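PDB 3PJP: transcription elongation factor SPT6 from Candida glabrata, which binds the phosphorylated C-terminal repeat domain of RNA polymerase II through its tandem SH2 domain and probably serves as a histone H3-H4 chaperone during transcription elongation. Local coordinates for residues K28-F33 with R99-L104; I47-K50 with F56-V59. All blocks are in the same frame, centred on the assembly; numbering follows the deposited sequence. Where two conformers were deposited one is given.

Both contacts belong to the first SH2 fold, their centres about 11 Å apart. Contact 2 pairs two central strands of the sheet; contact 1 fastens the turn leading into strand 33-37 to helix 86-105, and contact 2 is nested along the chain in the loop it closes. They meet at K50, whose NZ lies 2.7 Å from K28 O and whose O lies 2.8 Å from G31 N, both probable hydrogen bonds. The face of contact 2 that carries T48 and H58 adjoins R36, which by sequence is the arginine of the FLVR-type motif that receives phosphate in SH2 domains. An acetate ion, probably from the crystallisation liquor, lies about 5 Å from the H58 side chain.

Contact 1 (K28-F33 with R99-L104)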
loop_
_atom_site.group_PDB
_atom_site.type_symbol
_atom_site.label_atom_id
_atom_site.label_comp_id
_atom_site.label_asym_id
_atom_site.label_seq_id
_atom_site.Cartn_x
_atom_site.Cartn_y
_atom_site.Cartn_z
ATOM N N LYS A 28 -15.516 -10.112 2.843
ATOM C CA LYS A 28 -14.841 -10.598 1.644
ATOM C C LYS A 28 -13.368 -10.921 1.924
ATOM O O LYS A 28 -12.943 -10.966 3.077
ATOM C CB LYS A 28 -14.978 -9.583 0.502
ATOM C CG LYS A 28 -16.430 -9.261 0.127
ATOM C CD LYS A 28 -17.144 -10.479 -0.430
ATOM C CE LYS A 28 -18.561 -10.141 -0.881
ATOM N NZ LYS A 28 -18.587 -9.135 -1.981
ATOM N N GLU A 29 -12.600 -11.163 0.868
ATOM C CA GLU A 29 -11.196 -11.536 1.014
ATOM C C GLU A 29 -10.259 -10.426 0.558
ATOM O O GLU A 29 -10.686 -9.467 -0.085
ATOM C CB GLU A 29 -10.897 -12.812 0.222
ATOM C CG GLU A 29 -11.685 -14.026 0.679
ATOM C CD GLU A 29 -11.326 -14.455 2.085
ATOM O OE1 GLU A 29 -10.123 -14.642 2.359
ATOM O OE2 GLU A 29 -12.244 -14.598 2.919
ATOM N N ARG A 30 -8.982 -10.556 0.908
ATOM C CA ARG A 30 -7.965 -9.613 0.450
ATOM C C ARG A 30 -8.037 -9.472 -1.066
ATOM O O ARG A 30 -8.074 -10.469 -1.790
ATOM C CB ARG A 30 -6.564 -10.082 0.837
ATOM C CG ARG A 30 -5.469 -9.231 0.235
ATOM C CD ARG A 30 -4.074 -9.701 0.640
ATOM N NE ARG A 30 -3.795 -9.445 2.054
ATOM C CZ ARG A 30 -2.645 -9.745 2.652
ATOM N NH1 ARG A 30 -1.662 -10.318 1.970
ATOM N NH2 ARG A 30 -2.477 -9.472 3.937
ATOM N N GLY A 31 -8.076 -8.234 -1.546
ATOM C CA GLY A 31 -8.104 -7.992 -2.980
ATOM C C GLY A 31 -9.492 -7.711 -3.525
ATOM O O GLY A 31 -9.628 -7.124 -4.599
ATOM N N ASP A 32 -10.530 -8.119 -2.792
ATOM C CA ASP A 32 -11.900 -7.817 -3.212
ATOM C C ASP A 32 -12.138 -6.318 -3.141
ATOM O O ASP A 32 -11.568 -5.636 -2.292
ATOM C CB ASP A 32 -12.923 -8.588 -2.383
ATOM C CG ASP A 32 -12.969 -10.043 -2.756
ATOM O OD1 ASP A 32 -12.734 -10.354 -3.946
ATOM O OD2 ASP A 32 -13.225 -10.877 -1.872
ATOM N N PHE A 33 -12.952 -5.799 -4.053
ATOM C CA PHE A 33 -13.068 -4.358 -4.212
ATOM C C PHE A 33 -14.449 -3.962 -4.718
ATOM O O PHE A 33 -15.235 -4.806 -5.133
ATOM C CB PHE A 33 -11.985 -3.839 -5.182
ATOM C CG PHE A 33 -12.195 -4.267 -6.605
ATOM C CD1 PHE A 33 -12.885 -3.455 -7.504
ATOM C CD2 PHE A 33 -11.736 -5.489 -7.038
ATOM C CE1 PHE A 33 -13.093 -3.862 -8.818
ATOM C CE2 PHE A 33 -11.948 -5.900 -8.357
ATOM C CZ PHE A 33 -12.630 -5.081 -9.235
ATOM N N ARG A 99 -0.905 -7.853 -5.957
ATOM C CA ARG A 99 0.279 -8.679 -6.157
ATOM C C ARG A 99 1.394 -8.283 -5.192
ATOM O O ARG A 99 2.007 -9.119 -4.528
ATOM C CB ARG A 99 0.749 -8.511 -7.608
ATOM C CG ARG A 99 2.099 -9.110 -7.947
ATOM C CD ARG A 99 2.425 -8.861 -9.420
ATOM N NE ARG A 99 2.702 -7.450 -9.682
ATOM C CZ ARG A 99 3.877 -6.883 -9.443
ATOM N NH1 ARG A 99 4.859 -7.612 -8.931
ATOM N NH2 ARG A 99 4.063 -5.592 -9.701
ATOM N N LEU A 100 1.659 -6.984 -5.141
ATOM C CA LEU A 100 2.765 -6.464 -4.340
ATOM C C LEU A 100 2.482 -6.621 -2.843
ATOM O O LEU A 100 3.390 -6.927 -2.067
ATOM C CB LEU A 100 3.075 -5.013 -4.726
ATOM C CG LEU A 100 3.707 -4.855 -6.128
ATOM C CD1 LEU A 100 3.550 -3.426 -6.651
ATOM C CD2 LEU A 100 5.187 -5.272 -6.136
ATOM N N LEU A 101 1.224 -6.437 -2.444
ATOM C CA LEU A 101 0.859 -6.614 -1.040
ATOM C C LEU A 101 1.168 -8.049 -0.638
ATOM O O LEU A 101 1.756 -8.305 0.412
ATOM C CB LEU A 101 -0.632 -6.329 -0.827
ATOM C CG LEU A 101 -1.212 -6.658 0.554
ATOM C CD1 LEU A 101 -0.410 -5.929 1.634
ATOM C CD2 LEU A 101 -2.702 -6.302 0.608
ATOM N N ASN A 102 0.770 -8.992 -1.484
ATOM C CA ASN A 102 1.038 -10.390 -1.176
ATOM C C ASN A 102 2.528 -10.717 -1.199
ATOM O O ASN A 102 2.996 -11.521 -0.392
ATOM C CB ASN A 102 0.252 -11.322 -2.101
ATOM C CG ASN A 102 -1.219 -11.431 -1.702
ATOM O OD1 ASN A 102 -1.542 -11.581 -0.527
ATOM N ND2 ASN A 102 -2.107 -11.335 -2.678
ATOM N N GLU A 103 3.273 -10.090 -2.108
ATOM C CA GLU A 103 4.731 -10.277 -2.154
ATOM C C GLU A 103 5.363 -9.897 -0.815
ATOM O O GLU A 103 6.183 -10.642 -0.268
ATOM C CB GLU A 103 5.368 -9.465 -3.289
ATOM C CG GLU A 103 6.826 -9.814 -3.560
ATOM C CD GLU A 103 7.426 -8.999 -4.689
ATOM O OE1 GLU A 103 6.690 -8.677 -5.651
ATOM O OE2 GLU A 103 8.637 -8.688 -4.616
ATOM N N LEU A 104 4.982 -8.743 -0.286
ATOM C CA LEU A 104 5.542 -8.313 0.999
ATOM C C LEU A 104 5.085 -9.161 2.196
ATOM O O LEU A 104 5.918 -9.577 3.002
ATOM C CB LEU A 104 5.356 -6.802 1.236
ATOM C CG LEU A 104 6.091 -6.189 2.448
ATOM C CD1 LEU A 104 7.549 -6.605 2.475
ATOM C CD2 LEU A 104 5.980 -4.669 2.447
HETATM O O HOH W 1 -4.982 -11.739 -2.275
#
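A type II beta turn, E29 to D32, introduces strand 33-37 of the first SH2 fold, and from its second position R30 reaches across to L101 and N102 on helix 86-105. G31, at phi 99°, takes the turn's third position; D32 N to E29 O (3.0 Å) closes it, and D32 OD2 accepts the E29 N-H at 2.8 Å. The R30 chain runs straight from the backbone and then bends at chi3 (-70°), which brings the guanidinium alongside the helix. R30 NH1 donates to N102 OD1 at 2.8 Å, with the oxygen close to the guanidinium plane but the donor tilted from the amide's carbonyl plane. L101 comes from the opposite direction and lays CD2 over one guanidinium face, 3.6 Å from R30 NE. R30 NE donates to L51 O, NH2 forms a salt bridge with D52, and NH1 reaches T105 OG1, so several partners fix the rotation of the group. L101 packs on F147 and L166 of the second sheet, which places the contact near the junction of the two sheets. The other end of the N102 amide uses a water, which accepts from ND2 at 2.9 Å and gives a weak bond to R30 O at 3.4 Å.

Contact 2 (I47-K50 with F56-V59); sequences ITWK and FQHV
W49 and Q57 stand side by side on one face of an antiparallel hairpin, and the indole NE1 donates to Q57 OE1 at 2.9 Å. The bond is bent (142° at the hydrogen), with OE1 a little out of the ring plane and the two flat groups turned 70° apart. W49 CG sits between the backbone N and the carbonyl carbon (chi1 66°), which swings the indole edge toward Q57; V59 CG2 meets the same edge 3.8 Å from NE1. Beneath them the backbones pair in register: I47 with V59 and W49 with Q57 are hydrogen-bonded pairs, each closed by two reciprocal N-H...O bonds, among them V59 N to I47 O at 2.7 Å and W49 N to Q57 O at 2.9 Å.

The other face carries T48, H58, K50 and F56. T48 OG1 and H58 ND1 share a hydrogen bond of 2.7 Å, while K50 CG lies 3.9 Å from F56 CE1.

A second shell holds the polar groups in place. Q57 OE1 also accepts from K97 NZ, so two donors grip this buried oxygen. R36 NE donates to T48 OG1, which ties the pair to the arginine of the probable phosphate pocket, and H58 NE2 bonds to E22 OE2 of helix 18-25.

The hairpin lies between two helices, as in SH2 domains generally: helix 18-25 packs A21 and L25 on T48, and E22 and L25 on F56, while helix 86-105 sets L94, I98 and L101 on W49 and Y93 on V59. Strand 33-37 continues the sheet beside strand 44-52.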
loop_
_atom_site.group_PDB
_atom_site.type_symbol
_atom_site.label_atom_id
_atom_site.label_comp_id
_atom_site.label_asym_id
_atom_site.label_seq_id
_atom_site.Cartn_x
_atom_site.Cartn_y
_atom_site.Cartn_z
ATOM N N ILE A 47 -12.227 3.689 -5.748
ATOM C CA ILE A 47 -12.174 2.251 -5.535
ATOM C C ILE A 47 -11.872 1.992 -4.072
ATOM O O ILE A 47 -10.959 2.586 -3.510
ATOM C CB ILE A 47 -11.116 1.568 -6.415
ATOM C CG1 ILE A 47 -11.618 1.448 -7.854
ATOM C CG2 ILE A 47 -10.777 0.183 -5.884
ATOM C CD1 ILE A 47 -10.543 0.970 -8.828
ATOM N N THR A 48 -12.659 1.125 -3.446
ATOM C CA THR A 48 -12.333 0.665 -2.102
ATOM C C THR A 48 -11.946 -0.794 -2.200
ATOM O O THR A 48 -12.614 -1.566 -2.879
ATOM C CB THR A 48 -13.534 0.802 -1.136
ATOM O OG1 THR A 48 -13.903 2.181 -1.027
ATOM C CG2 THR A 48 -13.176 0.251 0.231
ATOM N N TRP A 49 -10.857 -1.178 -1.545
ATOM C CA TRP A 49 -10.454 -2.577 -1.576
ATOM C C TRP A 49 -9.977 -3.054 -0.222
ATOM O O TRP A 49 -9.601 -2.247 0.638
ATOM C CB TRP A 49 -9.426 -2.855 -2.684
ATOM C CG TRP A 49 -8.044 -2.210 -2.541
ATOM C CD1 TRP A 49 -7.724 -0.900 -2.738
ATOM C CD2 TRP A 49 -6.825 -2.881 -2.219
ATOM N NE1 TRP A 49 -6.360 -0.706 -2.548
ATOM C CE2 TRP A 49 -5.793 -1.914 -2.227
ATOM C CE3 TRP A 49 -6.503 -4.209 -1.927
ATOM C CZ2 TRP A 49 -4.461 -2.238 -1.950
ATOM C CZ3 TRP A 49 -5.194 -4.529 -1.654
ATOM C CH2 TRP A 49 -4.181 -3.549 -1.664
ATOM N N LYS A 50 -10.017 -4.367 -0.025
ATOM C CA LYS A 50 -9.699 -4.947 1.276
ATOM C C LYS A 50 -8.271 -5.480 1.323
ATOM O O LYS A 50 -7.885 -6.324 0.520
ATOM C CB LYS A 50 -10.688 -6.060 1.640
ATOM C CG LYS A 50 -10.444 -6.651 3.031
ATOM C CD LYS A 50 -11.398 -7.811 3.344
ATOM C CE LYS A 50 -11.095 -8.364 4.738
ATOM N NZ LYS A 50 -12.028 -9.446 5.150
ATOM N N PHE A 56 -8.950 -1.452 5.059
ATOM C CA PHE A 56 -9.375 -1.112 3.708
ATOM C C PHE A 56 -8.702 0.140 3.209
ATOM O O PHE A 56 -8.457 1.082 3.975
ATOM C CB PHE A 56 -10.880 -0.864 3.652
ATOM C CG PHE A 56 -11.682 -1.874 4.393
ATOM C CD1 PHE A 56 -12.127 -3.023 3.756
ATOM C CD2 PHE A 56 -11.990 -1.683 5.730
ATOM C CE1 PHE A 56 -12.886 -3.964 4.453
ATOM C CE2 PHE A 56 -12.741 -2.615 6.417
ATOM C CZ PHE A 56 -13.177 -3.757 5.782
ATOM N N GLN A 57 -8.451 0.163 1.908
ATOM C CA GLN A 57 -7.917 1.352 1.280
ATOM C C GLN A 57 -8.904 1.944 0.295
ATOM O O GLN A 57 -9.558 1.221 -0.464
ATOM C CB GLN A 57 -6.588 1.046 0.593
ATOM C CG GLN A 57 -6.008 2.224 -0.155
ATOM C CD GLN A 57 -4.632 1.930 -0.693
ATOM O OE1 GLN A 57 -4.479 1.288 -1.735
ATOM N NE2 GLN A 57 -3.610 2.376 0.031
ATOM N N HIS A 58 -9.007 3.266 0.315
ATOM C CA HIS A 58 -9.820 3.993 -0.641
ATOM C C HIS A 58 -8.912 4.726 -1.624
ATOM O O HIS A 58 -8.008 5.468 -1.220
ATOM C CB HIS A 58 -10.737 4.962 0.097
ATOM C CG HIS A 58 -11.599 4.303 1.131
ATOM N ND1 HIS A 58 -12.852 3.803 0.845
ATOM C CD2 HIS A 58 -11.390 4.061 2.447
ATOM C CE1 HIS A 58 -13.381 3.287 1.942
ATOM N NE2 HIS A 58 -12.514 3.431 2.929
ATOM N N VAL A 59 -9.153 4.483 -2.908
ATOM C CA VAL A 59 -8.316 4.981 -3.993
ATOM C C VAL A 59 -9.133 5.938 -4.839
ATOM O O VAL A 59 -10.221 5.586 -5.319
ATOM C CB VAL A 59 -7.835 3.810 -4.847
ATOM C CG1 VAL A 59 -6.898 4.292 -5.967
ATOM C CG2 VAL A 59 -7.146 2.777 -3.969
#